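Local coordinates for protein peptidoglycan glycosyltransferase (Burkholderia ambifaria, PDB 5UY7) that belongs to the penicillin-binding proteins and carries a transpeptidase-type domain of the beta-lactamase clan, a five-stranded antiparallel sheet packed with helices, at residues 197-201 with 202-206; 514-517 with 518-522. All coordinates share one frame; numbering follows the deposited sequence.

Contact 1: residues 197-201 with 202-206; sequences LSIDS and KIQYI
Ile-199 lays its CG2 methyl against the amide end of Gln-204, 3.6 Å from OE1. A branched apolar residue suits this place because it also packs on Val-235, while the Gln-204 chain, bent at chi2, carries its amide past the methyl so that OE1 can accept from Leu-238 N. Next comes Asp-200, the N-cap of the helix. Its CG stands anti to the backbone N (chi1 179°), which brings OD1 back over the first turn, where amide N-H groups still lack a carbonyl partner. OD1 takes Ile-203 N at 3.2 Å, the donor coming from above the carboxylate plane, and more weakly Lys-202 N at 2.8 Å, the angle at hydrogen being only 126°. The carbonyl O of Asp-200 accepts from Gln-204 N at 2.8 Å, nearly straight at 170°. A carboxylate suits this end, where its charge probably interacts well with the helix dipole. Ser-201 opens the helix, and its O receives Tyr-205 N at 3.0 Å. Ile-203 turns onto Leu-236 of strand 235-241 and Thr-523 of helix 509-526, and Asp-200 shares a backbone hydrogen bond with Leu-236, seating the helix start beside the edge of the sheet.

Contact 2: residues 514-517 with 518-522; sequences PVFS and AIAGD
The Phe-516 ring has one face covered near its rim by the CB methyl of Ala-520, 4.1 Å from the ring plane, and CZ is the nearest ring atom. This methyl, one turn along the alpha-helix, is short enough to lie against the ring as an apolar contact. The ring also meets that of Phe-481, their planes inclined at about 45°, and touches Val-494 and Val-458. With chi1 at 163°, CG sits opposite the backbone N and beside the carbonyl carbon, so the ring leans along the helix toward Ala-520. On the neighbouring ridge of the helix, Val-515 and Ile-519 run alongside each other in the same direction, with CG1 of Val-515 and CD1 of Ile-519 4.0 Å apart. Beta-branched side chains make a compact apolar strip here, set against Val-496 of the sheet, and Ile-519 reaches Ala-225 and Val-227 as well. Pro-514 lacks an N-H, and the helix is kinked where its N makes no bond to the preceding turn, yet its O accepts from Ala-518 N at 2.9 Å. Ser-517 OG bonds to Ala-452 O, a small polar group serving the side toward that loop. One turn on from Ser-517, Gly-521 N donates to Ser-517 O at 2.9 Å, with 164° at the hydrogen.

Overall arrangement
From the N terminus of the modelled chain, contact 1 comes first: 197-201 runs in as a loop and 202-206 opens helix 201-217. The chain then passes through the five-stranded sheet and the other helices before contact 2, at 514-522 within helix 509-526. Both contacts are local and in series, neither nesting nor crossing, and neither closes a long loop. Their centres lie 15 Å apart, yet the two helices meet: Ile-206 CG2 is 3.5 Å from Asp-522 CB. Asp-522 also bonds through OD2 to Asn-210. Contact 1 joins the first helix to edge strand 235-241, while contact 2 joins the last helix to strands 222-229 and 492-499 and also holds it against helix 201-217.

Contact 1: residues 197-201 with 202-206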
loop_
_atom_site.group_PDB
_atom_site.type_symbol
_atom_site.label_atom_id
_atom_site.label_comp_id
_atom_site.label_asym_id
_atom_site.label_seq_id
_atom_site.Cartn_x
_atom_site.Cartn_y
_atom_site.Cartn_z
ATOM N N LEU A 197 8.886 -13.515 -20.095
ATOM C CA LEU A 197 8.245 -12.676 -19.098
ATOM C C LEU A 197 7.900 -13.497 -17.865
ATOM O O LEU A 197 7.662 -14.705 -17.938
ATOM C CB LEU A 197 6.974 -12.029 -19.649
ATOM C CG LEU A 197 7.074 -11.061 -20.828
ATOM C CD1 LEU A 197 5.817 -10.201 -20.871
ATOM C CD2 LEU A 197 8.330 -10.202 -20.749
ATOM N N SER A 198 7.878 -12.821 -16.719
ATOM C CA SER A 198 7.460 -13.452 -15.478
ATOM C C SER A 198 5.951 -13.539 -15.362
ATOM O O SER A 198 5.463 -14.266 -14.492
ATOM C CB SER A 198 8.016 -12.682 -14.276
ATOM O OG SER A 198 7.618 -11.330 -14.340
ATOM N N ILE A 199 5.215 -12.823 -16.216
ATOM C CA ILE A 199 3.759 -12.849 -16.172
ATOM C C ILE A 199 3.267 -14.283 -16.268
ATOM O O ILE A 199 3.654 -15.034 -17.170
ATOM C CB ILE A 199 3.167 -11.996 -17.306
ATOM C CG1 ILE A 199 3.693 -10.565 -17.251
ATOM C CG2 ILE A 199 1.638 -12.022 -17.248
ATOM C CD1 ILE A 199 3.238 -9.813 -16.056
ATOM N N ASP A 200 2.421 -14.668 -15.318
ATOM C CA ASP A 200 1.803 -15.987 -15.282
ATOM C C ASP A 200 0.428 -15.867 -15.928
ATOM O O ASP A 200 -0.409 -15.102 -15.445
ATOM C CB ASP A 200 1.706 -16.460 -13.833
ATOM C CG ASP A 200 1.055 -17.824 -13.688
ATOM O OD1 ASP A 200 -0.042 -18.039 -14.232
ATOM O OD2 ASP A 200 1.639 -18.682 -12.990
ATOM N N SER A 201 0.188 -16.627 -17.008
ATOM C CA SER A 201 -1.052 -16.467 -17.769
ATOM C C SER A 201 -2.279 -16.673 -16.891
ATOM O O SER A 201 -3.312 -16.014 -17.083
ATOM C CB SER A 201 -1.093 -17.447 -18.942
ATOM O OG SER A 201 -0.082 -17.173 -19.898
ATOM N N LYS A 202 -2.196 -17.611 -15.949
ATOM C CA LYS A 202 -3.324 -17.899 -15.068
ATOM C C LYS A 202 -3.580 -16.755 -14.091
ATOM O O LYS A 202 -4.735 -16.368 -13.867
ATOM C CB LYS A 202 -3.049 -19.203 -14.319
ATOM C CG LYS A 202 -4.143 -19.685 -13.405
ATOM C CD LYS A 202 -3.976 -21.189 -13.137
ATOM C CE LYS A 202 -2.506 -21.607 -13.103
ATOM N NZ LYS A 202 -2.288 -23.006 -12.626
ATOM N N ILE A 203 -2.522 -16.202 -13.491
ATOM C CA ILE A 203 -2.724 -15.100 -12.558
ATOM C C ILE A 203 -3.101 -13.829 -13.307
ATOM O O ILE A 203 -3.908 -13.031 -12.817
ATOM C CB ILE A 203 -1.476 -14.898 -11.678
ATOM C CG1 ILE A 203 -1.219 -16.162 -10.850
ATOM C CG2 ILE A 203 -1.657 -13.700 -10.750
ATOM C CD1 ILE A 203 0.036 -16.111 -9.980
ATOM N N GLN A 204 -2.544 -13.628 -14.505
ATOM C CA GLN A 204 -2.966 -12.508 -15.341
ATOM C C GLN A 204 -4.462 -12.586 -15.634
ATOM O O GLN A 204 -5.170 -11.575 -15.563
ATOM C CB GLN A 204 -2.155 -12.498 -16.645
ATOM C CG GLN A 204 -2.491 -11.364 -17.607
ATOM C CD GLN A 204 -1.776 -10.077 -17.253
ATOM O OE1 GLN A 204 -1.155 -9.984 -16.199
ATOM N NE2 GLN A 204 -1.845 -9.083 -18.139
ATOM N N TYR A 205 -4.964 -13.785 -15.958
ATOM C CA TYR A 205 -6.397 -13.937 -16.193
ATOM C C TYR A 205 -7.197 -13.641 -14.928
ATOM O O TYR A 205 -8.249 -12.987 -14.986
ATOM C CB TYR A 205 -6.712 -15.343 -16.706
ATOM C CG TYR A 205 -8.195 -15.605 -16.742
ATOM C CD1 TYR A 205 -8.997 -15.015 -17.706
ATOM C CD2 TYR A 205 -8.802 -16.391 -15.771
ATOM C CE1 TYR A 205 -10.370 -15.238 -17.726
ATOM C CE2 TYR A 205 -10.145 -16.604 -15.777
ATOM C CZ TYR A 205 -10.927 -16.028 -16.748
ATOM O OH TYR A 205 -12.271 -16.272 -16.732
ATOM N N ILE A 206 -6.722 -14.124 -13.776
ATOM C CA ILE A 206 -7.411 -13.855 -12.514
ATOM C C ILE A 206 -7.517 -12.357 -12.280
ATOM O O ILE A 206 -8.583 -11.834 -11.929
ATOM C CB ILE A 206 -6.685 -14.548 -11.348
ATOM C CG1 ILE A 206 -6.973 -16.046 -11.361
ATOM C CG2 ILE A 206 -7.098 -13.931 -10.021
ATOM C CD1 ILE A 206 -6.069 -16.830 -10.439
#

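Contact 2: residues 514-517 with 518-522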
loop_
_atom_site.group_PDB
_atom_site.type_symbol
_atom_site.label_atom_id
_atom_site.label_comp_id
_atom_site.label_asym_id
_atom_site.label_seq_id
_atom_site.Cartn_x
_atom_site.Cartn_y
_atom_site.Cartn_z
ATOM N N PRO A 514 -12.816 -5.217 -2.258
ATOM C CA PRO A 514 -13.280 -6.493 -2.823
ATOM C C PRO A 514 -12.487 -6.944 -4.033
ATOM O O PRO A 514 -12.409 -8.151 -4.284
ATOM C CB PRO A 514 -14.741 -6.204 -3.183
ATOM C CG PRO A 514 -15.134 -5.131 -2.210
ATOM C CD PRO A 514 -13.929 -4.260 -2.112
ATOM N N VAL A 515 -11.912 -6.011 -4.800
ATOM C CA VAL A 515 -11.065 -6.403 -5.922
ATOM C C VAL A 515 -9.768 -7.014 -5.413
ATOM O O VAL A 515 -9.307 -8.048 -5.909
ATOM C CB VAL A 515 -10.785 -5.201 -6.840
ATOM C CG1 VAL A 515 -10.077 -5.687 -8.112
ATOM C CG2 VAL A 515 -12.064 -4.466 -7.168
ATOM N N PHE A 516 -9.131 -6.357 -4.438
ATOM C CA PHE A 516 -7.974 -6.957 -3.785
ATOM C C PHE A 516 -8.314 -8.350 -3.265
ATOM O O PHE A 516 -7.570 -9.318 -3.484
ATOM C CB PHE A 516 -7.483 -6.071 -2.631
ATOM C CG PHE A 516 -6.568 -6.799 -1.673
ATOM C CD1 PHE A 516 -5.200 -6.864 -1.918
ATOM C CD2 PHE A 516 -7.079 -7.452 -0.550
ATOM C CE1 PHE A 516 -4.356 -7.544 -1.065
ATOM C CE2 PHE A 516 -6.231 -8.150 0.313
ATOM C CZ PHE A 516 -4.873 -8.185 0.057
ATOM N N SER A 517 -9.441 -8.461 -2.560
ATOM C CA SER A 517 -9.801 -9.725 -1.931
ATOM C C SER A 517 -9.971 -10.826 -2.967
ATOM O O SER A 517 -9.474 -11.944 -2.793
ATOM C CB SER A 517 -11.087 -9.564 -1.128
ATOM O OG SER A 517 -11.557 -10.832 -0.694
ATOM N N ALA A 518 -10.687 -10.524 -4.049
ATOM C CA ALA A 518 -10.929 -11.520 -5.083
ATOM C C ALA A 518 -9.624 -11.958 -5.736
ATOM O O ALA A 518 -9.373 -13.154 -5.910
ATOM C CB ALA A 518 -11.901 -10.961 -6.125
ATOM N N ILE A 519 -8.767 -11.003 -6.092
ATOM C CA ILE A 519 -7.527 -11.370 -6.764
ATOM C C ILE A 519 -6.611 -12.133 -5.819
ATOM O O ILE A 519 -6.012 -13.142 -6.200
ATOM C CB ILE A 519 -6.837 -10.128 -7.349
ATOM C CG1 ILE A 519 -7.695 -9.560 -8.475
ATOM C CG2 ILE A 519 -5.422 -10.489 -7.805
ATOM C CD1 ILE A 519 -7.183 -8.224 -9.045
ATOM N N ALA A 520 -6.470 -11.652 -4.577
ATOM C CA ALA A 520 -5.601 -12.332 -3.621
ATOM C C ALA A 520 -6.090 -13.750 -3.343
ATOM O O ALA A 520 -5.308 -14.708 -3.375
ATOM C CB ALA A 520 -5.519 -11.527 -2.321
ATOM N N GLY A 521 -7.381 -13.900 -3.056
ATOM C CA GLY A 521 -7.913 -15.224 -2.767
ATOM C C GLY A 521 -7.832 -16.162 -3.957
ATOM O O GLY A 521 -7.439 -17.329 -3.822
ATOM N N ASP A 522 -8.214 -15.668 -5.137
ATOM C CA ASP A 522 -8.159 -16.505 -6.331
ATOM C C ASP A 522 -6.730 -16.944 -6.606
ATOM O O ASP A 522 -6.499 -18.080 -7.046
ATOM C CB ASP A 522 -8.714 -15.766 -7.549
ATOM C CG ASP A 522 -10.225 -15.607 -7.525
ATOM O OD1 ASP A 522 -10.900 -16.161 -6.627
ATOM O OD2 ASP A 522 -10.749 -14.930 -8.436
#